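Long-range contacts in truncated hemoglobin from geobacillus stearothermophilus (Geobacillus stearothermophilus, PDB 2BKM), which binds heme as a globin of the truncated family and probably carries or stores oxygen: residues A[15-26]-A[88-99]; A[46-54]-A[62-71]. All blocks are in the same frame, centred on the assembly; numbering follows the deposited sequence.

Contact 1 of 2, residues A[15-26]-A[88-99]. With HEM (protoporphyrin IX containing Fe), chain D; ACT (acetate ion), chain E; OXY (oxygen molecule), chain C.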
loop_
_atom_site.group_PDB
_atom_site.type_symbol
_atom_site.label_atom_id
_atom_site.label_comp_id
_atom_site.label_asym_id
_atom_site.label_seq_id
_atom_site.Cartn_x
_atom_site.Cartn_y
_atom_site.Cartn_z
ATOM N N THR A 15 -0.666 13.541 -3.376
ATOM C CA THR A 15 -1.046 12.753 -2.203
ATOM C C THR A 15 -0.349 11.390 -2.232
ATOM O O THR A 15 0.170 10.915 -1.222
ATOM C CB THR A 15 -2.553 12.561 -2.174
ATOM O OG1 THR A 15 -3.143 13.850 -2.053
ATOM C CG2 THR A 15 -2.981 11.750 -0.963
ATOM N N VAL A 16 -0.351 10.748 -3.387
ATOM C CA VAL A 16 0.285 9.441 -3.454
ATOM C C VAL A 16 1.741 9.536 -3.089
ATOM O O VAL A 16 2.240 8.702 -2.354
ATOM C CB VAL A 16 0.089 8.769 -4.827
ATOM C CG1 VAL A 16 0.876 7.450 -4.942
ATOM C CG2 VAL A 16 -1.398 8.541 -5.083
ATOM N N ALA A 17 2.425 10.562 -3.605
ATOM C CA ALA A 17 3.840 10.716 -3.295
ATOM C C ALA A 17 4.084 10.869 -1.803
ATOM O O ALA A 17 4.992 10.240 -1.253
ATOM C CB ALA A 17 4.387 11.941 -4.014
ATOM N N LYS A 18 3.318 11.756 -1.171
ATOM C CA LYS A 18 3.504 12.009 0.218
ATOM C C LYS A 18 3.208 10.754 1.019
ATOM O O LYS A 18 3.900 10.427 1.945
ATOM C CB LYS A 18 2.534 13.102 0.669
ATOM C CG LYS A 18 2.994 14.487 0.357
ATOM C CD LYS A 18 1.890 15.433 0.738
ATOM C CE LYS A 18 2.415 16.832 0.932
ATOM N NZ LYS A 18 1.345 17.621 1.579
ATOM N N LEU A 19 2.135 10.082 0.623
ATOM C CA LEU A 19 1.687 8.891 1.332
ATOM C C LEU A 19 2.744 7.798 1.298
ATOM O O LEU A 19 3.058 7.189 2.326
ATOM C CB LEU A 19 0.383 8.375 0.713
ATOM C CG LEU A 19 -0.179 7.147 1.448
ATOM C CD1 LEU A 19 -0.479 7.470 2.905
ATOM C CD2 LEU A 19 -1.442 6.725 0.707
ATOM N N VAL A 20 3.290 7.545 0.111
ATOM C CA VAL A 20 4.296 6.506 -0.031
ATOM C C VAL A 20 5.533 6.812 0.786
ATOM O O VAL A 20 6.039 5.947 1.445
ATOM C CB VAL A 20 4.634 6.323 -1.528
ATOM C CG1 VAL A 20 5.934 5.560 -1.712
ATOM C CG2 VAL A 20 3.475 5.653 -2.202
ATOM N N GLU A 21 5.986 8.059 0.727
ATOM C CA GLU A 21 7.138 8.466 1.525
ATOM C C GLU A 21 6.881 8.182 3.011
ATOM O O GLU A 21 7.703 7.575 3.690
ATOM C CB GLU A 21 7.392 9.954 1.300
ATOM C CG GLU A 21 8.652 10.432 2.004
ATOM C CD GLU A 21 8.699 11.951 2.233
ATOM O OE1 GLU A 21 7.740 12.693 1.876
ATOM O OE2 GLU A 21 9.724 12.397 2.809
ATOM N N ALA A 22 5.708 8.589 3.502
ATOM C CA ALA A 22 5.422 8.386 4.899
ATOM C C ALA A 22 5.285 6.907 5.248
ATOM O O ALA A 22 5.740 6.445 6.294
ATOM C CB ALA A 22 4.156 9.163 5.249
ATOM N N PHE A 23 4.645 6.174 4.357
ATOM C CA PHE A 23 4.408 4.769 4.561
ATOM C C PHE A 23 5.728 3.982 4.732
ATOM O O PHE A 23 5.865 3.191 5.653
ATOM C CB PHE A 23 3.565 4.223 3.411
ATOM C CG PHE A 23 3.283 2.745 3.533
ATOM C CD1 PHE A 23 3.827 1.872 2.601
ATOM C CD2 PHE A 23 2.520 2.228 4.576
ATOM C CE1 PHE A 23 3.580 0.515 2.692
ATOM C CE2 PHE A 23 2.274 0.864 4.682
ATOM C CZ PHE A 23 2.800 0.006 3.744
ATOM N N TYR A 24 6.678 4.236 3.832
ATOM C CA TYR A 24 7.906 3.431 3.908
ATOM C C TYR A 24 8.767 3.804 5.079
ATOM O O TYR A 24 9.519 2.947 5.585
ATOM C CB TYR A 24 8.663 3.346 2.587
ATOM C CG TYR A 24 7.884 2.447 1.690
ATOM C CD1 TYR A 24 7.164 2.948 0.622
ATOM C CD2 TYR A 24 7.803 1.093 1.976
ATOM C CE1 TYR A 24 6.392 2.108 -0.161
ATOM C CE2 TYR A 24 7.042 0.250 1.220
ATOM C CZ TYR A 24 6.326 0.767 0.143
ATOM O OH TYR A 24 5.542 -0.059 -0.627
ATOM N N ARG A 25 8.646 5.044 5.565
ATOM C CA ARG A 25 9.328 5.332 6.827
ATOM C C ARG A 25 8.754 4.479 7.968
ATOM O O ARG A 25 9.489 4.029 8.855
ATOM C CB ARG A 25 9.208 6.805 7.203
ATOM C CG ARG A 25 10.026 7.716 6.329
ATOM C CD ARG A 25 10.092 9.099 6.997
ATOM N NE ARG A 25 8.788 9.766 7.032
ATOM C CZ ARG A 25 8.359 10.565 6.062
ATOM N NH1 ARG A 25 7.168 11.153 6.146
ATOM N NH2 ARG A 25 9.134 10.776 4.999
ATOM N N ARG A 26 7.434 4.260 7.961
ATOM C CA ARG A 26 6.815 3.441 8.987
ATOM C C ARG A 26 7.172 1.975 8.811
ATOM O O ARG A 26 7.406 1.278 9.772
ATOM C CB ARG A 26 5.294 3.612 8.968
ATOM C CG ARG A 26 4.732 5.006 9.291
ATOM C CD ARG A 26 5.348 5.731 10.466
ATOM N NE ARG A 26 4.451 6.853 10.752
ATOM C CZ ARG A 26 3.766 7.014 11.883
ATOM N NH1 ARG A 26 3.892 6.171 12.907
ATOM N NH2 ARG A 26 2.963 8.055 11.985
ATOM N N TRP A 88 1.042 -3.978 8.081
ATOM C CA TRP A 88 1.108 -3.172 6.885
ATOM C C TRP A 88 -0.020 -2.131 6.945
ATOM O O TRP A 88 0.200 -0.958 6.721
ATOM C CB TRP A 88 0.934 -4.114 5.698
ATOM C CG TRP A 88 1.218 -3.545 4.354
ATOM C CD1 TRP A 88 2.346 -3.756 3.596
ATOM C CD2 TRP A 88 0.365 -2.701 3.573
ATOM N NE1 TRP A 88 2.245 -3.112 2.391
ATOM C CE2 TRP A 88 1.034 -2.464 2.334
ATOM C CE3 TRP A 88 -0.919 -2.177 3.761
ATOM C CZ2 TRP A 88 0.504 -1.634 1.343
ATOM C CZ3 TRP A 88 -1.470 -1.352 2.747
ATOM C CH2 TRP A 88 -0.758 -1.115 1.551
ATOM N N LEU A 89 -1.226 -2.602 7.269
ATOM C CA LEU A 89 -2.373 -1.669 7.304
ATOM C C LEU A 89 -2.181 -0.630 8.396
ATOM O O LEU A 89 -2.599 0.520 8.218
ATOM C CB LEU A 89 -3.680 -2.443 7.497
ATOM C CG LEU A 89 -4.016 -3.233 6.233
ATOM C CD1 LEU A 89 -5.105 -4.224 6.624
ATOM C CD2 LEU A 89 -4.469 -2.308 5.130
ATOM N N ALA A 90 -1.592 -1.023 9.526
ATOM C CA ALA A 90 -1.391 -0.041 10.600
ATOM C C ALA A 90 -0.382 1.008 10.172
ATOM O O ALA A 90 -0.528 2.212 10.489
ATOM C CB ALA A 90 -0.915 -0.754 11.854
ATOM N N CYS A 91 0.651 0.588 9.444
ATOM C CA CYS A 91 1.584 1.585 8.882
ATOM C C CYS A 91 0.895 2.482 7.922
ATOM O O CYS A 91 1.181 3.670 7.895
ATOM C CB CYS A 91 2.768 0.927 8.199
ATOM S SG CYS A 91 3.897 0.107 9.398
ATOM N N MET A 92 -0.013 1.924 7.113
ATOM C CA MET A 92 -0.732 2.732 6.156
ATOM C C MET A 92 -1.652 3.741 6.824
ATOM O O MET A 92 -1.659 4.916 6.442
ATOM C CB MET A 92 -1.485 1.848 5.152
ATOM C CG MET A 92 -2.160 2.652 4.119
ATOM S SD MET A 92 -1.080 3.687 3.103
ATOM C CE MET A 92 -0.324 2.431 2.053
ATOM N N ARG A 93 -2.380 3.316 7.847
ATOM C CA ARG A 93 -3.230 4.272 8.541
ATOM C C ARG A 93 -2.348 5.346 9.160
ATOM O O ARG A 93 -2.729 6.527 9.125
ATOM C CB ARG A 93 -3.984 3.602 9.665
ATOM C CG ARG A 93 -5.075 2.674 9.222
ATOM C CD ARG A 93 -5.998 2.253 10.358
ATOM N NE ARG A 93 -5.238 1.768 11.524
ATOM C CZ ARG A 93 -4.833 0.503 11.675
ATOM N NH1 ARG A 93 -5.032 -0.388 10.723
ATOM N NH2 ARG A 93 -4.162 0.132 12.748
ATOM N N ALA A 94 -1.217 4.970 9.758
ATOM C CA ALA A 94 -0.362 5.961 10.403
ATOM C C ALA A 94 0.185 6.943 9.359
ATOM O O ALA A 94 0.299 8.126 9.632
ATOM C CB ALA A 94 0.803 5.260 11.138
ATOM N N ALA A 95 0.520 6.445 8.173
ATOM C CA ALA A 95 1.041 7.306 7.117
ATOM C C ALA A 95 -0.054 8.238 6.615
ATOM O O ALA A 95 0.228 9.408 6.349
ATOM C CB ALA A 95 1.595 6.456 5.981
ATOM N N MET A 96 -1.279 7.725 6.434
ATOM C CA MET A 96 -2.392 8.574 6.022
ATOM C C MET A 96 -2.603 9.651 7.050
ATOM O O MET A 96 -2.757 10.813 6.680
ATOM C CB MET A 96 -3.671 7.767 5.811
ATOM C CG MET A 96 -3.589 6.873 4.610
ATOM S SD MET A 96 -4.964 5.729 4.543
ATOM C CE MET A 96 -4.837 5.165 2.856
ATOM N N ASP A 97 -2.585 9.271 8.324
ATOM C CA ASP A 97 -2.773 10.291 9.379
ATOM C C ASP A 97 -1.636 11.319 9.304
ATOM O O ASP A 97 -1.885 12.554 9.406
ATOM C CB ASP A 97 -2.756 9.678 10.753
ATOM C CG ASP A 97 -3.923 8.788 11.037
ATOM O OD1 ASP A 97 -4.939 8.815 10.317
ATOM O OD2 ASP A 97 -3.821 8.017 12.026
ATOM N N GLU A 98 -0.417 10.848 9.094
ATOM C CA GLU A 98 0.761 11.729 9.183
ATOM C C GLU A 98 0.699 12.763 8.088
ATOM O O GLU A 98 1.090 13.898 8.315
ATOM C CB GLU A 98 2.014 10.899 9.026
ATOM C CG GLU A 98 3.298 11.700 9.024
ATOM C CD GLU A 98 4.525 10.798 9.027
ATOM O OE1 GLU A 98 5.603 11.307 8.709
ATOM O OE2 GLU A 98 4.401 9.592 9.350
ATOM N N ILE A 99 0.231 12.396 6.902
ATOM C CA ILE A 99 0.235 13.344 5.782
ATOM C C ILE A 99 -1.022 14.184 5.811
ATOM O O ILE A 99 -1.251 15.014 4.915
ATOM C CB ILE A 99 0.415 12.673 4.420
ATOM C CG1 ILE A 99 -0.811 11.781 4.051
ATOM C CG2 ILE A 99 1.737 11.886 4.413
ATOM C CD1 ILE A 99 -0.861 11.499 2.540
HETATM C CHA HEM D . 6.078 -5.816 -2.889
HETATM C CHB HEM D . 5.184 -7.092 1.665
HETATM C CHC HEM D . 0.552 -5.830 0.998
HETATM C CHD HEM D . 1.754 -3.652 -3.108
HETATM C C1A HEM D . 6.205 -6.219 -1.590
HETATM C C2A HEM D . 7.448 -6.697 -1.024
HETATM C C3A HEM D . 7.197 -7.049 0.235
HETATM C C4A HEM D . 5.801 -6.812 0.492
HETATM C CMA HEM D . 8.220 -7.599 1.247
HETATM C CAA HEM D . 8.802 -6.746 -1.753
HETATM C CBA HEM D . 9.316 -5.331 -1.944
HETATM C CGA HEM D . 10.448 -5.228 -2.947
HETATM O O1A HEM D . 10.981 -6.271 -3.451
HETATM O O2A HEM D . 10.823 -4.079 -3.294
HETATM C C1B HEM D . 3.846 -6.901 1.848
HETATM C C2B HEM D . 3.103 -7.295 3.028
HETATM C C3B HEM D . 1.831 -6.973 2.821
HETATM C C4B HEM D . 1.684 -6.347 1.528
HETATM C CMB HEM D . 3.691 -7.935 4.303
HETATM C CAB HEM D . 0.700 -7.198 3.812
HETATM C CBB HEM D . -0.555 -7.461 3.426
HETATM C C1C HEM D . 0.484 -5.047 -0.134
HETATM C C2C HEM D . -0.647 -4.248 -0.541
HETATM C C3C HEM D . -0.271 -3.667 -1.688
HETATM C C4C HEM D . 1.076 -4.069 -2.006
HETATM C CMC HEM D . -2.007 -4.105 0.206
HETATM C CAC HEM D . -1.037 -2.665 -2.567
HETATM C CBC HEM D . -2.304 -2.312 -2.404
HETATM C C1D HEM D . 3.005 -4.071 -3.432
HETATM C C2D HEM D . 3.649 -3.759 -4.684
HETATM C C3D HEM D . 4.968 -4.440 -4.614
HETATM C C4D HEM D . 4.991 -5.132 -3.350
HETATM C CMD HEM D . 3.096 -2.879 -5.813
HETATM C CAD HEM D . 6.045 -4.424 -5.681
HETATM C CBD HEM D . 5.936 -5.699 -6.528
HETATM C CGD HEM D . 7.122 -5.691 -7.464
HETATM O O1D HEM D . 8.266 -6.068 -7.045
HETATM O O2D HEM D . 6.910 -5.229 -8.617
HETATM N NA HEM D . 5.222 -6.312 -0.628
HETATM N NB HEM D . 2.939 -6.339 0.972
HETATM N NC HEM D . 1.517 -4.898 -1.027
HETATM N ND HEM D . 3.833 -4.876 -2.672
HETATM FE FE HEM D . 3.371 -5.621 -0.852
HETATM C C ACT E . 4.708 -2.851 -0.312
HETATM O O ACT E . 4.644 -1.923 0.490
HETATM O OXT ACT E . 3.880 -3.730 -0.164
HETATM C CH3 ACT E . 5.706 -2.889 -1.406
HETATM O O1 OXY C . 3.489 -4.030 0.302
HETATM O O2 OXY C . 4.457 -3.351 0.215
HETATM O O HOH W 1 0.878 16.551 3.997
HETATM O O HOH W 2 6.481 8.212 8.341
#
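Phe23 drives its ring as a knob into a hole formed by Trp88, Cys91, Met92 and Ala95. The aromatic pair is edge-to-face: the Phe23 edge turns to the Trp88 six-membered ring, planes 61° apart, with Phe23 CZ 3.3 Å from Trp88 CE2. With CG anti to the backbone N (chi1 179°), the phenyl lies in the groove between helices, where Met92 CE sits over its face, 3.9 Å from the Phe23 ring centroid, a CH-pi contact. Heme covers the opposite face of Trp88, fixing the indole between porphyrin and phenyl.

Apolar packing continues along the helices. Leu19 CD1 touches Met96 CG at 3.6 Å, and Ala22 CB meets Ile99 CG2 at 3.7 Å. Ala22 CB and Ala95 CB meet at 3.8 Å, consistent with the 8.2 Å between the segment axes.

Charge closes the outer rim. Glu98 splits its carboxylate between two arginines: Arg25 NH1 reaches OE1 of Glu98 at 3.0 Å from above the carboxylate plane, while Arg26 NE reaches Glu98 OE2 at 3.1 Å. Ala94 CB lies against the Arg26 guanidinium face, and Glu21 extends the network through Arg25.

Trp88 NE1 donates to whichever ligand occupies the iron site, acetate or oxygen, modelled in the same place and so alternatives. Segments 15-26 and 88-98, their axes at 130°, belong to the two-over-two sandwich of truncated hemoglobins, with Tyr24 and Trp88 lining the distal ligand pocket.

Contact 2 of 2, residues A[46-54]-A[62-71]. Unlike the reference sequence in segment 46-54: His46 (reference Arg). With HEM (protoporphyrin IX containing Fe), chain D.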
loop_
_atom_site.group_PDB
_atom_site.type_symbol
_atom_site.label_atom_id
_atom_site.label_comp_id
_atom_site.label_asym_id
_atom_site.label_seq_id
_atom_site.Cartn_x
_atom_site.Cartn_y
_atom_site.Cartn_z
ATOM N N HIS A 46 9.275 3.347 -5.220
ATOM C CA HIS A 46 9.010 3.728 -6.586
ATOM C C HIS A 46 7.887 2.875 -7.156
ATOM O O HIS A 46 6.947 3.364 -7.744
ATOM C CB HIS A 46 10.300 3.554 -7.398
ATOM C CG HIS A 46 10.112 3.627 -8.870
ATOM N ND1 HIS A 46 9.744 4.785 -9.523
ATOM C CD2 HIS A 46 10.276 2.686 -9.830
ATOM C CE1 HIS A 46 9.681 4.550 -10.824
ATOM N NE2 HIS A 46 9.990 3.282 -11.033
ATOM N N LYS A 47 7.979 1.578 -6.928
ATOM C CA LYS A 47 6.988 0.673 -7.482
ATOM C C LYS A 47 5.635 0.910 -6.857
ATOM O O LYS A 47 4.640 0.856 -7.526
ATOM C CB LYS A 47 7.388 -0.766 -7.204
ATOM C CG LYS A 47 8.548 -1.264 -8.053
ATOM C CD LYS A 47 8.968 -2.654 -7.587
ATOM C CE LYS A 47 9.991 -3.250 -8.531
ATOM N NZ LYS A 47 10.382 -4.609 -8.042
ATOM N N GLN A 48 5.613 1.164 -5.550
ATOM C CA GLN A 48 4.344 1.389 -4.884
ATOM C C GLN A 48 3.690 2.688 -5.325
ATOM O O GLN A 48 2.477 2.761 -5.437
ATOM C CB GLN A 48 4.575 1.438 -3.380
ATOM C CG GLN A 48 3.295 1.435 -2.540
ATOM C CD GLN A 48 2.558 0.106 -2.629
ATOM O OE1 GLN A 48 2.723 -0.748 -1.731
ATOM N NE2 GLN A 48 1.789 -0.103 -3.690
ATOM N N LYS A 49 4.493 3.718 -5.537
ATOM C CA LYS A 49 3.917 4.944 -6.078
ATOM C C LYS A 49 3.248 4.667 -7.424
ATOM O O LYS A 49 2.129 5.099 -7.695
ATOM C CB LYS A 49 4.978 6.012 -6.224
ATOM C CG LYS A 49 4.377 7.271 -6.789
ATOM C CD LYS A 49 5.218 8.505 -6.627
ATOM C CE LYS A 49 4.319 9.749 -6.454
ATOM N NZ LYS A 49 2.995 9.906 -7.210
ATOM N N GLN A 50 3.947 3.910 -8.281
ATOM C CA GLN A 50 3.364 3.544 -9.574
ATOM C C GLN A 50 2.113 2.695 -9.415
ATOM O O GLN A 50 1.084 2.941 -10.040
ATOM C CB GLN A 50 4.382 2.770 -10.414
ATOM C CG GLN A 50 5.565 3.614 -10.795
ATOM C CD GLN A 50 6.592 2.802 -11.501
ATOM O OE1 GLN A 50 6.918 1.699 -11.084
ATOM N NE2 GLN A 50 7.092 3.327 -12.594
ATOM N N PHE A 51 2.183 1.710 -8.514
ATOM C CA PHE A 51 1.067 0.830 -8.328
ATOM C C PHE A 51 -0.168 1.552 -7.791
ATOM O O PHE A 51 -1.244 1.371 -8.306
ATOM C CB PHE A 51 1.416 -0.337 -7.405
ATOM C CG PHE A 51 0.257 -1.224 -7.195
ATOM C CD1 PHE A 51 -0.134 -2.073 -8.213
ATOM C CD2 PHE A 51 -0.539 -1.129 -6.030
ATOM C CE1 PHE A 51 -1.306 -2.866 -8.068
ATOM C CE2 PHE A 51 -1.676 -1.892 -5.870
ATOM C CZ PHE A 51 -2.092 -2.762 -6.878
ATOM N N LEU A 52 0.026 2.345 -6.746
ATOM C CA LEU A 52 -1.119 2.971 -6.117
ATOM C C LEU A 52 -1.761 3.970 -7.081
ATOM O O LEU A 52 -2.976 4.090 -7.129
ATOM C CB LEU A 52 -0.708 3.670 -4.831
ATOM C CG LEU A 52 -0.344 2.709 -3.683
ATOM C CD1 LEU A 52 0.125 3.529 -2.529
ATOM C CD2 LEU A 52 -1.546 1.840 -3.318
ATOM N N THR A 53 -0.936 4.605 -7.915
ATOM C CA THR A 53 -1.474 5.504 -8.935
ATOM C C THR A 53 -2.455 4.751 -9.825
ATOM O O THR A 53 -3.588 5.164 -10.025
ATOM C CB THR A 53 -0.293 6.089 -9.754
ATOM O OG1 THR A 53 0.479 6.926 -8.882
ATOM C CG2 THR A 53 -0.846 6.886 -10.948
ATOM N N GLN A 54 -2.014 3.613 -10.331
ATOM C CA GLN A 54 -2.842 2.807 -11.195
ATOM C C GLN A 54 -4.032 2.220 -10.455
ATOM O O GLN A 54 -5.131 2.221 -10.954
ATOM C CB GLN A 54 -1.911 1.749 -11.787
ATOM C CG GLN A 54 -2.501 0.643 -12.575
ATOM C CD GLN A 54 -1.393 -0.209 -13.136
ATOM O OE1 GLN A 54 -0.329 0.291 -13.497
ATOM N NE2 GLN A 54 -1.633 -1.507 -13.210
ATOM N N TYR A 62 2.333 1.408 -13.231
ATOM C CA TYR A 62 2.985 0.218 -12.778
ATOM C C TYR A 62 3.092 -0.810 -13.904
ATOM O O TYR A 62 4.171 -1.339 -14.150
ATOM C CB TYR A 62 2.236 -0.366 -11.555
ATOM C CG TYR A 62 2.884 -1.640 -11.051
ATOM C CD1 TYR A 62 3.846 -1.614 -10.041
ATOM C CD2 TYR A 62 2.585 -2.878 -11.654
ATOM C CE1 TYR A 62 4.459 -2.790 -9.603
ATOM C CE2 TYR A 62 3.205 -4.057 -11.213
ATOM C CZ TYR A 62 4.118 -4.006 -10.200
ATOM O OH TYR A 62 4.723 -5.173 -9.821
ATOM N N THR A 63 1.980 -1.049 -14.589
ATOM C CA THR A 63 1.989 -2.030 -15.677
ATOM C C THR A 63 3.025 -1.630 -16.724
ATOM O O THR A 63 3.773 -2.481 -17.218
ATOM C CB THR A 63 0.625 -2.175 -16.268
ATOM O OG1 THR A 63 -0.208 -2.850 -15.311
ATOM C CG2 THR A 63 0.679 -3.045 -17.532
ATOM N N ALA A 64 3.083 -0.341 -17.015
ATOM C CA ALA A 64 3.976 0.172 -18.067
ATOM C C ALA A 64 5.405 -0.233 -17.787
ATOM O O ALA A 64 6.154 -0.575 -18.690
ATOM C CB ALA A 64 3.863 1.684 -18.182
ATOM N N GLU A 65 5.805 -0.205 -16.527
ATOM C CA GLU A 65 7.173 -0.536 -16.215
ATOM C C GLU A 65 7.396 -1.970 -15.782
ATOM O O GLU A 65 8.488 -2.509 -16.003
ATOM C CB GLU A 65 7.731 0.447 -15.177
ATOM C CG GLU A 65 9.219 0.288 -14.936
ATOM C CD GLU A 65 9.760 1.264 -13.893
ATOM O OE1 GLU A 65 9.251 2.398 -13.798
ATOM O OE2 GLU A 65 10.729 0.880 -13.201
ATOM N N HIS A 66 6.426 -2.588 -15.112
ATOM C CA HIS A 66 6.672 -3.879 -14.491
ATOM C C HIS A 66 5.751 -4.993 -14.971
ATOM O O HIS A 66 5.918 -6.130 -14.543
ATOM C CB HIS A 66 6.528 -3.750 -12.966
ATOM C CG HIS A 66 7.265 -2.582 -12.409
ATOM N ND1 HIS A 66 8.633 -2.575 -12.242
ATOM C CD2 HIS A 66 6.836 -1.355 -12.027
ATOM C CE1 HIS A 66 9.010 -1.406 -11.758
ATOM N NE2 HIS A 66 7.938 -0.643 -11.632
ATOM N N GLY A 67 4.778 -4.668 -15.811
ATOM C CA GLY A 67 3.825 -5.675 -16.228
ATOM C C GLY A 67 2.657 -5.764 -15.266
ATOM O O GLY A 67 2.543 -4.974 -14.317
ATOM N N HIS A 68 1.766 -6.704 -15.508
ATOM C CA HIS A 68 0.567 -6.810 -14.664
ATOM C C HIS A 68 0.960 -6.944 -13.192
ATOM O O HIS A 68 1.952 -7.584 -12.860
ATOM C CB HIS A 68 -0.311 -7.969 -15.120
ATOM C CG HIS A 68 -1.046 -7.696 -16.407
ATOM N ND1 HIS A 68 -1.202 -6.428 -16.928
ATOM C CD2 HIS A 68 -1.690 -8.532 -17.259
ATOM C CE1 HIS A 68 -1.887 -6.496 -18.057
ATOM N NE2 HIS A 68 -2.199 -7.763 -18.279
ATOM N N PRO A 69 0.215 -6.269 -12.302
ATOM C CA PRO A 69 0.530 -6.365 -10.877
ATOM C C PRO A 69 0.597 -7.792 -10.331
ATOM O O PRO A 69 1.515 -8.097 -9.579
ATOM C CB PRO A 69 -0.609 -5.581 -10.232
ATOM C CG PRO A 69 -1.034 -4.563 -11.294
ATOM C CD PRO A 69 -0.873 -5.328 -12.587
ATOM N N MET A 70 -0.343 -8.644 -10.718
ATOM C CA MET A 70 -0.441 -10.015 -10.183
ATOM C C MET A 70 0.048 -10.027 -8.735
ATOM O O MET A 70 0.950 -10.798 -8.342
ATOM C CB MET A 70 0.335 -11.016 -11.044
ATOM C CG MET A 70 1.792 -10.744 -11.207
ATOM S SD MET A 70 2.553 -12.036 -12.226
ATOM C CE MET A 70 4.262 -11.935 -11.662
ATOM N N LEU A 71 -0.558 -9.163 -7.934
ATOM C CA LEU A 71 0.027 -8.845 -6.650
ATOM C C LEU A 71 0.036 -10.052 -5.757
ATOM O O LEU A 71 1.007 -10.297 -5.081
ATOM C CB LEU A 71 -0.747 -7.741 -5.954
ATOM C CG LEU A 71 -0.459 -6.278 -6.263
ATOM C CD1 LEU A 71 -1.171 -5.526 -5.145
ATOM C CD2 LEU A 71 0.993 -5.922 -6.321
HETATM C CHA HEM D . 6.078 -5.816 -2.889
HETATM C CHB HEM D . 5.184 -7.092 1.665
HETATM C CHC HEM D . 0.552 -5.830 0.998
HETATM C CHD HEM D . 1.754 -3.652 -3.108
HETATM C C1A HEM D . 6.205 -6.219 -1.590
HETATM C C2A HEM D . 7.448 -6.697 -1.024
HETATM C C3A HEM D . 7.197 -7.049 0.235
HETATM C C4A HEM D . 5.801 -6.812 0.492
HETATM C CMA HEM D . 8.220 -7.599 1.247
HETATM C CAA HEM D . 8.802 -6.746 -1.753
HETATM C CBA HEM D . 9.316 -5.331 -1.944
HETATM C CGA HEM D . 10.448 -5.228 -2.947
HETATM O O1A HEM D . 10.981 -6.271 -3.451
HETATM O O2A HEM D . 10.823 -4.079 -3.294
HETATM C C1B HEM D . 3.846 -6.901 1.848
HETATM C C2B HEM D . 3.103 -7.295 3.028
HETATM C C3B HEM D . 1.831 -6.973 2.821
HETATM C C4B HEM D . 1.684 -6.347 1.528
HETATM C CMB HEM D . 3.691 -7.935 4.303
HETATM C CAB HEM D . 0.700 -7.198 3.812
HETATM C CBB HEM D . -0.555 -7.461 3.426
HETATM C C1C HEM D . 0.484 -5.047 -0.134
HETATM C C2C HEM D . -0.647 -4.248 -0.541
HETATM C C3C HEM D . -0.271 -3.667 -1.688
HETATM C C4C HEM D . 1.076 -4.069 -2.006
HETATM C CMC HEM D . -2.007 -4.105 0.206
HETATM C CAC HEM D . -1.037 -2.665 -2.567
HETATM C CBC HEM D . -2.304 -2.312 -2.404
HETATM C C1D HEM D . 3.005 -4.071 -3.432
HETATM C C2D HEM D . 3.649 -3.759 -4.684
HETATM C C3D HEM D . 4.968 -4.440 -4.614
HETATM C C4D HEM D . 4.991 -5.132 -3.350
HETATM C CMD HEM D . 3.096 -2.879 -5.813
HETATM C CAD HEM D . 6.045 -4.424 -5.681
HETATM C CBD HEM D . 5.936 -5.699 -6.528
HETATM C CGD HEM D . 7.122 -5.691 -7.464
HETATM O O1D HEM D . 8.266 -6.068 -7.045
HETATM O O2D HEM D . 6.910 -5.229 -8.617
HETATM N NA HEM D . 5.222 -6.312 -0.628
HETATM N NB HEM D . 2.939 -6.339 0.972
HETATM N NC HEM D . 1.517 -4.898 -1.027
HETATM N ND HEM D . 3.833 -4.876 -2.672
HETATM FE FE HEM D . 3.371 -5.621 -0.852
#
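Glu65 OE1 takes two side-chain donors from the same face of its carboxylate, His46 NE2 at 3.0 Å and Gln50 NE2 at 2.6 Å, the second from above the carboxylate plane. This polar cluster joins helix 42-55 of the truncated globin fold to the short helix 61-66. Gln50 is its hub, since its other end, OE1, accepts from His66 NE2 at 2.6 Å. That donor lies in the carbonyl plane of Gln50 although the amide and imidazole planes stand 74° apart. A leucine in place of Gln50 would probably leave His66 NE2 without its acceptor and its ring freer to turn, and Glu65 OE1 with His46 as its remaining donor in this cluster.

Further along, the extended Gln54 chain carries its amide to the first turn of helix 61-66: OE1 of Gln54 accepts from Thr63 N at 2.9 Å on a lone pair, while its NE2 donates to Thr63 OG1.

On the heme side the contact turns aromatic and apolar. Tyr62, its CG anti to the backbone N (chi1 179°), presses its ring in among Lys47, Gln50, Phe51 and Gln54. Phe51 turns an edge to that ring in a T-shaped pair, planes 89° apart, and its far end meets Leu71, CZ of Phe51 to CD1 of Leu71 being 3.4 Å. One heme propionate is gripped by both segments: Tyr62 OH makes a very short hydrogen bond to HEM O2D, and Lys47 NZ donates to HEM O1D at 2.8 Å.

After the short helix 6-9 the chain runs through helix 12-29 and then helix 42-55. Beyond residue 55 it turns back, and helix 61-66 packs against helix 42-55 at 137° between the segment axes: contact 2 closes this short loop, with seven residues between its segments. Contact 1 closes later, when helix 82-98 returns to helix 12-29, and its 61-residue span encloses all of contact 2. The two centres lie about 17 Å apart, on opposite sides of the chain's centre. They nevertheless touch, Tyr24 OH lying 3.1 Å from Gln48 OE1, and both contacts reach the heme, contact 1 through Trp88, contact 2 through residues of both its segments.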